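Local coordinates for hemolysin (Streptococcus suis, PDB 3HVN), which probably lyses host cells by binding cholesterol-containing membranes and inserting as an oligomeric beta-barrel pore, at residues Tyr40-Ile51 / Leu255-Pro266; Asn54-Pro62 / Leu377-Thr385. The protein carries 1 engineered substitution. All blocks are in the same frame, centred on the assembly; numbering follows the deposited sequence.

Contacts 1 and 2 sit about 31 Å apart, centre to centre, along the elongated molecule. The order along the chain is 40-51, 54-62, 255-266 and 377-385, so the N-terminal run supplies the first partner of each contact in turn and the two pairs interleave. In contact 1 it packs on the loop that leads into strand 266-274 of the large antiparallel sheet. It then continues along the edge of the long strand 376-401, giving contact 2; Q49 packs against L377 where they meet. The N-terminal run thus passes from the end of the rod along the long strand that leads toward the C-terminal sandwich.

Contact 1. Residues Tyr40-Ile51 / Leu255-Pro266; sequences YFQSLTYEPQEI and LKRNGITDEVPP
Y46 lays one ring face over P265 in a CH-pi contact: P265 CB sits 3.6 Å from the centroid of the Y46 ring, only 12° off the normal. CG of Y46 stands between its own backbone N and carbonyl carbon (chi1 59°), which directs the ring across the proline. A proline suits the place because its rigid ring holds CB, with its C-H bonds, over the centre of the aromatic face. I51 points the end of its chain at the same ring, CD1 4.0 Å from P265 CD, and F367 of strand 359-367 also packs against P265.

The remaining apolar contacts come from the end of helix 37-43. F41 approaches P266 from the opposite direction, CE1 to CG at 4.0 Å, with L255 also beside the ring. Y40, with CG anti to its backbone N (chi1 177°), meets I260 CG2 at its ring edge, while L44 CD2 rests 4.0 Å from D262 CA.

The polar part centres on D262, whose OD1 lies 2.9 Å from T45 N and 2.8 Å from T45 O; two oxygens this close suggest that the acid may hold a proton. OD1 also lies at the edge of the Y46 ring. Where the helix gives out at L44, hydroxyls donate to carbonyls: S43 OG to Y40 O (2.6 Å), which also accepts from L44 N, and T45 OG1 to S43 O (2.9 Å).

The chemistry is mainly apolar at the start of strand 266-274, beside an acid close to both T45 N and T45 O and perhaps more readily protonated.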
loop_
_atom_site.group_PDB
_atom_site.type_symbol
_atom_site.label_atom_id
_atom_site.label_comp_id
_atom_site.label_asym_id
_atom_site.label_seq_id
_atom_site.Cartn_x
_atom_site.Cartn_y
_atom_site.Cartn_z
ATOM N N TYR A 40 -15.952 -14.350 -40.241
ATOM C CA TYR A 40 -15.456 -12.984 -40.127
ATOM C C TYR A 40 -14.727 -12.787 -38.803
ATOM O O TYR A 40 -13.682 -12.135 -38.750
ATOM C CB TYR A 40 -16.598 -11.976 -40.263
ATOM C CG TYR A 40 -16.166 -10.538 -40.075
ATOM C CD1 TYR A 40 -15.358 -9.908 -41.011
ATOM C CD2 TYR A 40 -16.569 -9.811 -38.962
ATOM C CE1 TYR A 40 -14.960 -8.594 -40.844
ATOM C CE2 TYR A 40 -16.177 -8.498 -38.786
ATOM C CZ TYR A 40 -15.373 -7.894 -39.730
ATOM O OH TYR A 40 -14.981 -6.587 -39.559
ATOM N N PHE A 41 -15.279 -13.351 -37.732
ATOM C CA PHE A 41 -14.613 -13.295 -36.435
ATOM C C PHE A 41 -13.255 -13.986 -36.486
ATOM O O PHE A 41 -12.280 -13.502 -35.909
ATOM C CB PHE A 41 -15.485 -13.907 -35.338
ATOM C CG PHE A 41 -16.311 -12.901 -34.593
ATOM C CD1 PHE A 41 -15.750 -12.139 -33.582
ATOM C CD2 PHE A 41 -17.647 -12.715 -34.900
ATOM C CE1 PHE A 41 -16.505 -11.209 -32.894
ATOM C CE2 PHE A 41 -18.408 -11.787 -34.215
ATOM C CZ PHE A 41 -17.836 -11.034 -33.210
ATOM N N GLN A 42 -13.196 -15.118 -37.179
ATOM C CA GLN A 42 -11.945 -15.845 -37.347
ATOM C C GLN A 42 -10.976 -15.047 -38.212
ATOM O O GLN A 42 -9.761 -15.125 -38.032
ATOM C CB GLN A 42 -12.200 -17.218 -37.970
ATOM C CG GLN A 42 -13.012 -18.157 -37.093
ATOM C CD GLN A 42 -13.417 -19.426 -37.817
ATOM O OE1 GLN A 42 -12.925 -19.716 -38.908
ATOM N NE2 GLN A 42 -14.318 -20.190 -37.211
ATOM N N SER A 43 -11.522 -14.278 -39.149
ATOM C CA SER A 43 -10.701 -13.457 -40.031
ATOM C C SER A 43 -10.199 -12.209 -39.312
ATOM O O SER A 43 -9.159 -11.655 -39.671
ATOM C CB SER A 43 -11.479 -13.064 -41.289
ATOM O OG SER A 43 -12.463 -12.086 -41.001
ATOM N N LEU A 44 -10.941 -11.771 -38.299
ATOM C CA LEU A 44 -10.546 -10.610 -37.507
ATOM C C LEU A 44 -9.104 -10.735 -37.025
ATOM O O LEU A 44 -8.768 -11.650 -36.273
ATOM C CB LEU A 44 -11.482 -10.425 -36.311
ATOM C CG LEU A 44 -12.892 -9.913 -36.613
ATOM C CD1 LEU A 44 -13.736 -9.888 -35.349
ATOM C CD2 LEU A 44 -12.835 -8.533 -37.250
ATOM N N THR A 45 -8.256 -9.809 -37.462
ATOM C CA THR A 45 -6.843 -9.836 -37.104
ATOM C C THR A 45 -6.439 -8.597 -36.312
ATOM O O THR A 45 -6.047 -7.581 -36.886
ATOM C CB THR A 45 -5.948 -9.948 -38.354
ATOM O OG1 THR A 45 -6.319 -11.109 -39.107
ATOM C CG2 THR A 45 -4.484 -10.055 -37.954
ATOM N N TYR A 46 -6.540 -8.688 -34.990
ATOM C CA TYR A 46 -6.154 -7.586 -34.115
ATOM C C TYR A 46 -5.219 -8.067 -33.011
ATOM O O TYR A 46 -5.035 -9.268 -32.819
ATOM C CB TYR A 46 -7.391 -6.921 -33.506
ATOM C CG TYR A 46 -8.264 -7.856 -32.700
ATOM C CD1 TYR A 46 -7.955 -8.161 -31.381
ATOM C CD2 TYR A 46 -9.401 -8.429 -33.253
ATOM C CE1 TYR A 46 -8.750 -9.014 -30.638
ATOM C CE2 TYR A 46 -10.203 -9.283 -32.519
ATOM C CZ TYR A 46 -9.873 -9.571 -31.212
ATOM O OH TYR A 46 -10.666 -10.420 -30.474
ATOM N N GLU A 47 -4.629 -7.119 -32.290
ATOM C CA GLU A 47 -3.741 -7.441 -31.180
ATOM C C GLU A 47 -4.331 -6.968 -29.854
ATOM O O GLU A 47 -4.173 -5.808 -29.472
ATOM C CB GLU A 47 -2.353 -6.836 -31.412
ATOM C CG GLU A 47 -2.376 -5.443 -32.020
ATOM C CD GLU A 47 -1.032 -5.039 -32.594
ATOM O OE1 GLU A 47 -0.112 -5.882 -32.603
ATOM O OE2 GLU A 47 -0.898 -3.880 -33.038
ATOM N N PRO A 48 -5.018 -7.880 -29.149
ATOM C CA PRO A 48 -5.758 -7.613 -27.910
ATOM C C PRO A 48 -4.930 -6.899 -26.845
ATOM O O PRO A 48 -5.383 -5.899 -26.288
ATOM C CB PRO A 48 -6.132 -9.016 -27.423
ATOM C CG PRO A 48 -6.186 -9.835 -28.659
ATOM C CD PRO A 48 -5.104 -9.295 -29.547
ATOM N N GLN A 49 -3.736 -7.409 -26.563
ATOM C CA GLN A 49 -2.904 -6.848 -25.505
ATOM C C GLN A 49 -2.428 -5.435 -25.831
ATOM O O GLN A 49 -2.368 -4.575 -24.953
ATOM C CB GLN A 49 -1.705 -7.757 -25.223
ATOM C CG GLN A 49 -0.797 -7.265 -24.105
ATOM C CD GLN A 49 -1.484 -7.243 -22.751
ATOM O OE1 GLN A 49 -2.664 -7.575 -22.633
ATOM N NE2 GLN A 49 -0.745 -6.852 -21.721
ATOM N N GLU A 50 -2.097 -5.201 -27.095
ATOM C CA GLU A 50 -1.574 -3.907 -27.520
ATOM C C GLU A 50 -2.659 -2.835 -27.577
ATOM O O GLU A 50 -2.359 -1.641 -27.607
ATOM C CB GLU A 50 -0.876 -4.028 -28.876
ATOM C CG GLU A 50 0.293 -5.000 -28.886
ATOM C CD GLU A 50 1.387 -4.610 -27.909
ATOM O OE1 GLU A 50 1.459 -3.420 -27.535
ATOM O OE2 GLU A 50 2.178 -5.493 -27.518
ATOM N N ILE A 51 -3.917 -3.264 -27.591
ATOM C CA ILE A 51 -5.036 -2.329 -27.637
ATOM C C ILE A 51 -5.593 -2.078 -26.237
ATOM O O ILE A 51 -6.502 -1.268 -26.053
ATOM C CB ILE A 51 -6.159 -2.830 -28.570
ATOM C CG1 ILE A 51 -7.030 -1.662 -29.039
ATOM C CG2 ILE A 51 -6.996 -3.898 -27.881
ATOM C CD1 ILE A 51 -8.099 -2.059 -30.034
ATOM N N LEU A 255 -23.368 -5.785 -37.975
ATOM C CA LEU A 255 -22.276 -5.561 -37.035
ATOM C C LEU A 255 -21.526 -4.271 -37.350
ATOM O O LEU A 255 -21.127 -3.538 -36.446
ATOM C CB LEU A 255 -21.308 -6.747 -37.050
ATOM C CG LEU A 255 -21.921 -8.123 -36.791
ATOM C CD1 LEU A 255 -20.849 -9.201 -36.818
ATOM C CD2 LEU A 255 -22.669 -8.138 -35.467
ATOM N N LYS A 256 -21.341 -4.000 -38.638
ATOM C CA LYS A 256 -20.625 -2.807 -39.074
ATOM C C LYS A 256 -21.412 -1.536 -38.765
ATOM O O LYS A 256 -20.875 -0.431 -38.836
ATOM C CB LYS A 256 -20.309 -2.888 -40.569
ATOM C CG LYS A 256 -19.416 -4.059 -40.947
ATOM C CD LYS A 256 -19.163 -4.107 -42.445
ATOM C CE LYS A 256 -18.261 -5.275 -42.812
ATOM N NZ LYS A 256 -18.030 -5.361 -44.280
ATOM N N ARG A 257 -22.686 -1.702 -38.424
ATOM C CA ARG A 257 -23.534 -0.570 -38.069
ATOM C C ARG A 257 -23.646 -0.417 -36.555
ATOM O O ARG A 257 -24.574 0.215 -36.051
ATOM C CB ARG A 257 -24.925 -0.719 -38.693
ATOM C CG ARG A 257 -24.927 -0.658 -40.213
ATOM C CD ARG A 257 -26.343 -0.646 -40.769
ATOM N NE ARG A 257 -27.069 -1.874 -40.457
ATOM C CZ ARG A 257 -28.287 -2.156 -40.909
ATOM N NH1 ARG A 257 -28.919 -1.297 -41.696
ATOM N NH2 ARG A 257 -28.872 -3.298 -40.576
ATOM N N ASN A 258 -22.693 -1.004 -35.836
ATOM C CA ASN A 258 -22.653 -0.903 -34.382
ATOM C C ASN A 258 -21.260 -0.569 -33.858
ATOM O O ASN A 258 -21.079 -0.324 -32.665
ATOM C CB ASN A 258 -23.169 -2.190 -33.733
ATOM C CG ASN A 258 -24.679 -2.204 -33.589
ATOM O OD1 ASN A 258 -25.297 -1.176 -33.319
ATOM N ND2 ASN A 258 -25.278 -3.376 -33.761
ATOM N N GLY A 259 -20.279 -0.562 -34.755
ATOM C CA GLY A 259 -18.921 -0.200 -34.392
ATOM C C GLY A 259 -17.975 -1.382 -34.307
ATOM O O GLY A 259 -16.941 -1.310 -33.643
ATOM N N ILE A 260 -18.326 -2.474 -34.977
ATOM C CA ILE A 260 -17.475 -3.658 -35.001
ATOM C C ILE A 260 -16.536 -3.632 -36.202
ATOM O O ILE A 260 -16.981 -3.589 -37.350
ATOM C CB ILE A 260 -18.302 -4.956 -35.029
ATOM C CG1 ILE A 260 -19.160 -5.069 -33.767
ATOM C CG2 ILE A 260 -17.389 -6.166 -35.164
ATOM C CD1 ILE A 260 -19.938 -6.363 -33.672
ATOM N N THR A 261 -15.236 -3.660 -35.931
ATOM C CA THR A 261 -14.231 -3.604 -36.985
ATOM C C THR A 261 -12.960 -4.319 -36.538
ATOM O O THR A 261 -12.821 -4.680 -35.370
ATOM C CB THR A 261 -13.883 -2.145 -37.345
ATOM O OG1 THR A 261 -15.076 -1.352 -37.354
ATOM C CG2 THR A 261 -13.216 -2.070 -38.713
ATOM N N ASP A 262 -12.037 -4.523 -37.471
ATOM C CA ASP A 262 -10.740 -5.099 -37.142
ATOM C C ASP A 262 -9.914 -4.071 -36.376
ATOM O O ASP A 262 -8.779 -4.335 -35.978
ATOM C CB ASP A 262 -10.005 -5.534 -38.410
ATOM C CG ASP A 262 -8.848 -6.469 -38.121
ATOM O OD1 ASP A 262 -8.754 -6.960 -36.976
ATOM O OD2 ASP A 262 -8.035 -6.716 -39.037
ATOM N N GLU A 263 -10.501 -2.894 -36.176
ATOM C CA GLU A 263 -9.861 -1.822 -35.423
ATOM C C GLU A 263 -10.505 -1.664 -34.050
ATOM O O GLU A 263 -9.885 -1.147 -33.120
ATOM C CB GLU A 263 -9.944 -0.505 -36.196
ATOM C CG GLU A 263 -8.961 -0.397 -37.350
ATOM C CD GLU A 263 -7.536 -0.188 -36.879
ATOM O OE1 GLU A 263 -7.347 0.438 -35.815
ATOM O OE2 GLU A 263 -6.604 -0.645 -37.574
ATOM N N VAL A 264 -11.752 -2.109 -33.930
ATOM C CA VAL A 264 -12.481 -2.020 -32.670
ATOM C C VAL A 264 -13.168 -3.343 -32.333
ATOM O O VAL A 264 -14.380 -3.481 -32.509
ATOM C CB VAL A 264 -13.536 -0.896 -32.703
ATOM C CG1 VAL A 264 -14.142 -0.694 -31.323
ATOM C CG2 VAL A 264 -12.918 0.397 -33.210
ATOM N N PRO A 265 -12.389 -4.323 -31.853
ATOM C CA PRO A 265 -12.888 -5.652 -31.481
ATOM C C PRO A 265 -13.934 -5.598 -30.370
ATOM O O PRO A 265 -13.847 -4.744 -29.485
ATOM C CB PRO A 265 -11.623 -6.365 -30.978
ATOM C CG PRO A 265 -10.672 -5.248 -30.643
ATOM C CD PRO A 265 -10.926 -4.253 -31.720
ATOM N N PRO A 266 -14.922 -6.504 -30.422
ATOM C CA PRO A 266 -15.995 -6.605 -29.428
ATOM C C PRO A 266 -15.606 -7.477 -28.237
ATOM O O PRO A 266 -14.981 -8.527 -28.411
ATOM C CB PRO A 266 -17.135 -7.282 -30.206
ATOM C CG PRO A 266 -16.665 -7.375 -31.644
ATOM C CD PRO A 266 -15.177 -7.377 -31.576
#

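Contact 2. Residues Asn54-Pro62 / Leu377-Thr385; sequences NEGEYIDNP and LSNSEYIET
E57 and E381 run side by side and point the same way, their carboxylate planes 36° apart. E57 CG lies between its backbone N and carbonyl carbon (chi1 44°), and beyond it the chain is extended, as in E381; both acids end close together at the surface. E381 also has a long, weak ion pair with K81 of strand 73-88.

I59 crosses E381 at about a right angle, its CB beside E381 CB and its CG2 branch against the carboxylate oxygen OE1. Its CD1 goes on to I383, 3.5 Å from CG1, crossing that side chain obliquely. P62 covers the end of I383, with CB 3.6 Å from I383 CD1; branched I59 and ring-stiffened P62 thus give I383 an apolar surface.

At the other end the backbones meet in parallel: N379 N donates to N54 O over 2.8 Å, in a nearly straight bond (167°), and N54 N gives a weak one to L377 O. G56 O makes a CA-H...O contact to S380 CA; glycine suits a backbone shape in which a CB would jam against the preceding carbonyl. S380 OG hydrogen-bonds S191 of helix 190-196, by analogy with related toxins probably part of a bundle that refolds into a membrane hairpin.

With few direct bonds, this edge is probably held mainly by I59 and P62 on I383, the carboxylates perhaps repelling mildly.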
loop_
_atom_site.group_PDB
_atom_site.type_symbol
_atom_site.label_atom_id
_atom_site.label_comp_id
_atom_site.label_asym_id
_atom_site.label_seq_id
_atom_site.Cartn_x
_atom_site.Cartn_y
_atom_site.Cartn_z
ATOM N N ASN A 54 -1.527 0.710 -21.197
ATOM C CA ASN A 54 -1.406 2.027 -20.584
ATOM C C ASN A 54 0.041 2.368 -20.240
ATOM O O ASN A 54 0.576 1.917 -19.223
ATOM C CB ASN A 54 -2.285 2.127 -19.335
ATOM C CG ASN A 54 -3.747 2.351 -19.667
ATOM O OD1 ASN A 54 -4.089 2.729 -20.788
ATOM N ND2 ASN A 54 -4.618 2.125 -18.691
ATOM N N GLU A 55 0.667 3.164 -21.102
ATOM C CA GLU A 55 2.038 3.606 -20.888
ATOM C C GLU A 55 2.072 4.787 -19.926
ATOM O O GLU A 55 1.104 5.044 -19.211
ATOM C CB GLU A 55 2.683 4.003 -22.217
ATOM C CG GLU A 55 1.942 5.107 -22.956
ATOM C CD GLU A 55 2.676 5.575 -24.198
ATOM O OE1 GLU A 55 3.869 5.239 -24.348
ATOM O OE2 GLU A 55 2.061 6.283 -25.022
ATOM N N GLY A 56 3.192 5.501 -19.911
ATOM C CA GLY A 56 3.330 6.677 -19.074
ATOM C C GLY A 56 4.400 6.534 -18.009
ATOM O O GLY A 56 4.198 5.862 -16.998
ATOM N N GLU A 57 5.543 7.170 -18.240
ATOM C CA GLU A 57 6.629 7.164 -17.269
ATOM C C GLU A 57 6.825 8.545 -16.645
ATOM O O GLU A 57 6.480 8.758 -15.483
ATOM C CB GLU A 57 7.928 6.661 -17.904
ATOM C CG GLU A 57 8.229 7.241 -19.276
ATOM C CD GLU A 57 9.551 6.752 -19.835
ATOM O OE1 GLU A 57 10.301 6.084 -19.092
ATOM O OE2 GLU A 57 9.842 7.037 -21.016
ATOM N N TYR A 58 7.369 9.477 -17.424
ATOM C CA TYR A 58 7.618 10.835 -16.948
ATOM C C TYR A 58 8.097 10.843 -15.501
ATOM O O TYR A 58 7.361 11.237 -14.597
ATOM C CB TYR A 58 6.363 11.697 -17.089
ATOM C CG TYR A 58 6.207 12.344 -18.447
ATOM C CD1 TYR A 58 6.799 13.570 -18.723
ATOM C CD2 TYR A 58 5.466 11.734 -19.450
ATOM C CE1 TYR A 58 6.660 14.169 -19.960
ATOM C CE2 TYR A 58 5.322 12.325 -20.692
ATOM C CZ TYR A 58 5.921 13.542 -20.941
ATOM O OH TYR A 58 5.781 14.137 -22.174
ATOM N N ILE A 59 9.334 10.406 -15.288
ATOM C CA ILE A 59 9.866 10.269 -13.939
ATOM C C ILE A 59 11.114 11.119 -13.720
ATOM O O ILE A 59 11.378 11.569 -12.604
ATOM C CB ILE A 59 10.198 8.799 -13.622
ATOM C CG1 ILE A 59 10.517 8.633 -12.135
ATOM C CG2 ILE A 59 11.349 8.317 -14.486
ATOM C CD1 ILE A 59 9.393 9.071 -11.226
ATOM N N ASP A 60 11.874 11.340 -14.787
ATOM C CA ASP A 60 13.127 12.081 -14.696
ATOM C C ASP A 60 14.065 11.418 -13.692
ATOM O O ASP A 60 14.178 10.193 -13.649
ATOM C CB ASP A 60 12.869 13.534 -14.292
ATOM C CG ASP A 60 11.995 14.271 -15.286
ATOM O OD1 ASP A 60 11.522 13.638 -16.253
ATOM O OD2 ASP A 60 11.781 15.488 -15.101
ATOM N N ASN A 61 14.735 12.237 -12.888
ATOM C CA ASN A 61 15.618 11.735 -11.844
ATOM C C ASN A 61 15.355 12.432 -10.513
ATOM O O ASN A 61 15.297 13.661 -10.453
ATOM C CB ASN A 61 17.086 11.897 -12.246
ATOM C CG ASN A 61 17.435 11.130 -13.509
ATOM O OD1 ASN A 61 16.791 11.290 -14.546
ATOM N ND2 ASN A 61 18.466 10.297 -13.429
ATOM N N PRO A 62 15.195 11.645 -9.440
ATOM C CA PRO A 62 14.882 12.193 -8.115
ATOM C C PRO A 62 16.086 12.876 -7.478
ATOM O O PRO A 62 17.212 12.405 -7.642
ATOM C CB PRO A 62 14.493 10.955 -7.307
ATOM C CG PRO A 62 15.189 9.824 -7.975
ATOM C CD PRO A 62 15.356 10.181 -9.422
ATOM N N LEU A 377 -3.222 -3.773 -19.442
ATOM C CA LEU A 377 -1.861 -3.597 -18.955
ATOM C C LEU A 377 -1.620 -2.126 -18.648
ATOM O O LEU A 377 -2.176 -1.249 -19.308
ATOM C CB LEU A 377 -0.850 -4.093 -19.991
ATOM C CG LEU A 377 0.631 -3.891 -19.656
ATOM C CD1 LEU A 377 0.979 -4.533 -18.322
ATOM C CD2 LEU A 377 1.513 -4.441 -20.765
ATOM N N SER A 378 -0.798 -1.856 -17.640
ATOM C CA SER A 378 -0.509 -0.482 -17.249
ATOM C C SER A 378 0.842 -0.369 -16.552
ATOM O O SER A 378 1.107 -1.063 -15.569
ATOM C CB SER A 378 -1.616 0.061 -16.344
ATOM O OG SER A 378 -1.406 1.430 -16.046
ATOM N N ASN A 379 1.694 0.510 -17.072
ATOM C CA ASN A 379 3.002 0.756 -16.475
ATOM C C ASN A 379 3.103 2.165 -15.911
ATOM O O ASN A 379 2.470 3.090 -16.421
ATOM C CB ASN A 379 4.115 0.525 -17.500
ATOM C CG ASN A 379 4.403 -0.944 -17.726
ATOM O OD1 ASN A 379 4.075 -1.786 -16.892
ATOM N ND2 ASN A 379 5.023 -1.259 -18.857
ATOM N N SER A 380 3.898 2.331 -14.860
ATOM C CA SER A 380 4.079 3.652 -14.267
ATOM C C SER A 380 5.318 3.745 -13.383
ATOM O O SER A 380 5.399 3.098 -12.341
ATOM C CB SER A 380 2.839 4.055 -13.466
ATOM O OG SER A 380 2.994 5.347 -12.906
ATOM N N GLU A 381 6.280 4.558 -13.805
ATOM C CA GLU A 381 7.445 4.843 -12.980
ATOM C C GLU A 381 7.074 5.858 -11.906
ATOM O O GLU A 381 6.242 6.736 -12.134
ATOM C CB GLU A 381 8.601 5.371 -13.833
ATOM C CG GLU A 381 9.333 4.295 -14.619
ATOM C CD GLU A 381 10.470 4.853 -15.452
ATOM O OE1 GLU A 381 10.300 5.941 -16.040
ATOM O OE2 GLU A 381 11.533 4.200 -15.524
ATOM N N TYR A 382 7.686 5.729 -10.734
ATOM C CA TYR A 382 7.391 6.624 -9.623
ATOM C C TYR A 382 8.594 6.762 -8.697
ATOM O O TYR A 382 9.629 6.128 -8.908
ATOM C CB TYR A 382 6.182 6.117 -8.837
ATOM C CG TYR A 382 6.461 4.875 -8.025
ATOM C CD1 TYR A 382 6.519 3.625 -8.628
ATOM C CD2 TYR A 382 6.667 4.950 -6.655
ATOM C CE1 TYR A 382 6.777 2.486 -7.889
ATOM C CE2 TYR A 382 6.924 3.817 -5.907
ATOM C CZ TYR A 382 6.978 2.588 -6.529
ATOM O OH TYR A 382 7.232 1.458 -5.787
ATOM N N ILE A 383 8.449 7.592 -7.670
ATOM C CA ILE A 383 9.527 7.819 -6.717
ATOM C C ILE A 383 9.164 7.322 -5.324
ATOM O O ILE A 383 8.240 7.834 -4.692
ATOM C CB ILE A 383 9.897 9.312 -6.627
ATOM C CG1 ILE A 383 10.397 9.821 -7.978
ATOM C CG2 ILE A 383 10.948 9.533 -5.551
ATOM C CD1 ILE A 383 11.637 9.112 -8.475
ATOM N N GLU A 384 9.893 6.316 -4.853
ATOM C CA GLU A 384 9.726 5.834 -3.489
ATOM C C GLU A 384 10.585 6.668 -2.548
ATOM O O GLU A 384 11.815 6.646 -2.626
ATOM C CB GLU A 384 10.104 4.356 -3.381
ATOM C CG GLU A 384 10.109 3.827 -1.955
ATOM C CD GLU A 384 10.286 2.323 -1.891
ATOM O OE1 GLU A 384 9.819 1.628 -2.816
ATOM O OE2 GLU A 384 10.889 1.835 -0.911
ATOM N N THR A 385 9.925 7.412 -1.667
ATOM C CA THR A 385 10.619 8.289 -0.735
ATOM C C THR A 385 10.625 7.695 0.667
ATOM O O THR A 385 9.596 7.664 1.342
ATOM C CB THR A 385 9.970 9.685 -0.686
ATOM O OG1 THR A 385 9.741 10.159 -2.019
ATOM C CG2 THR A 385 10.871 10.664 0.052
#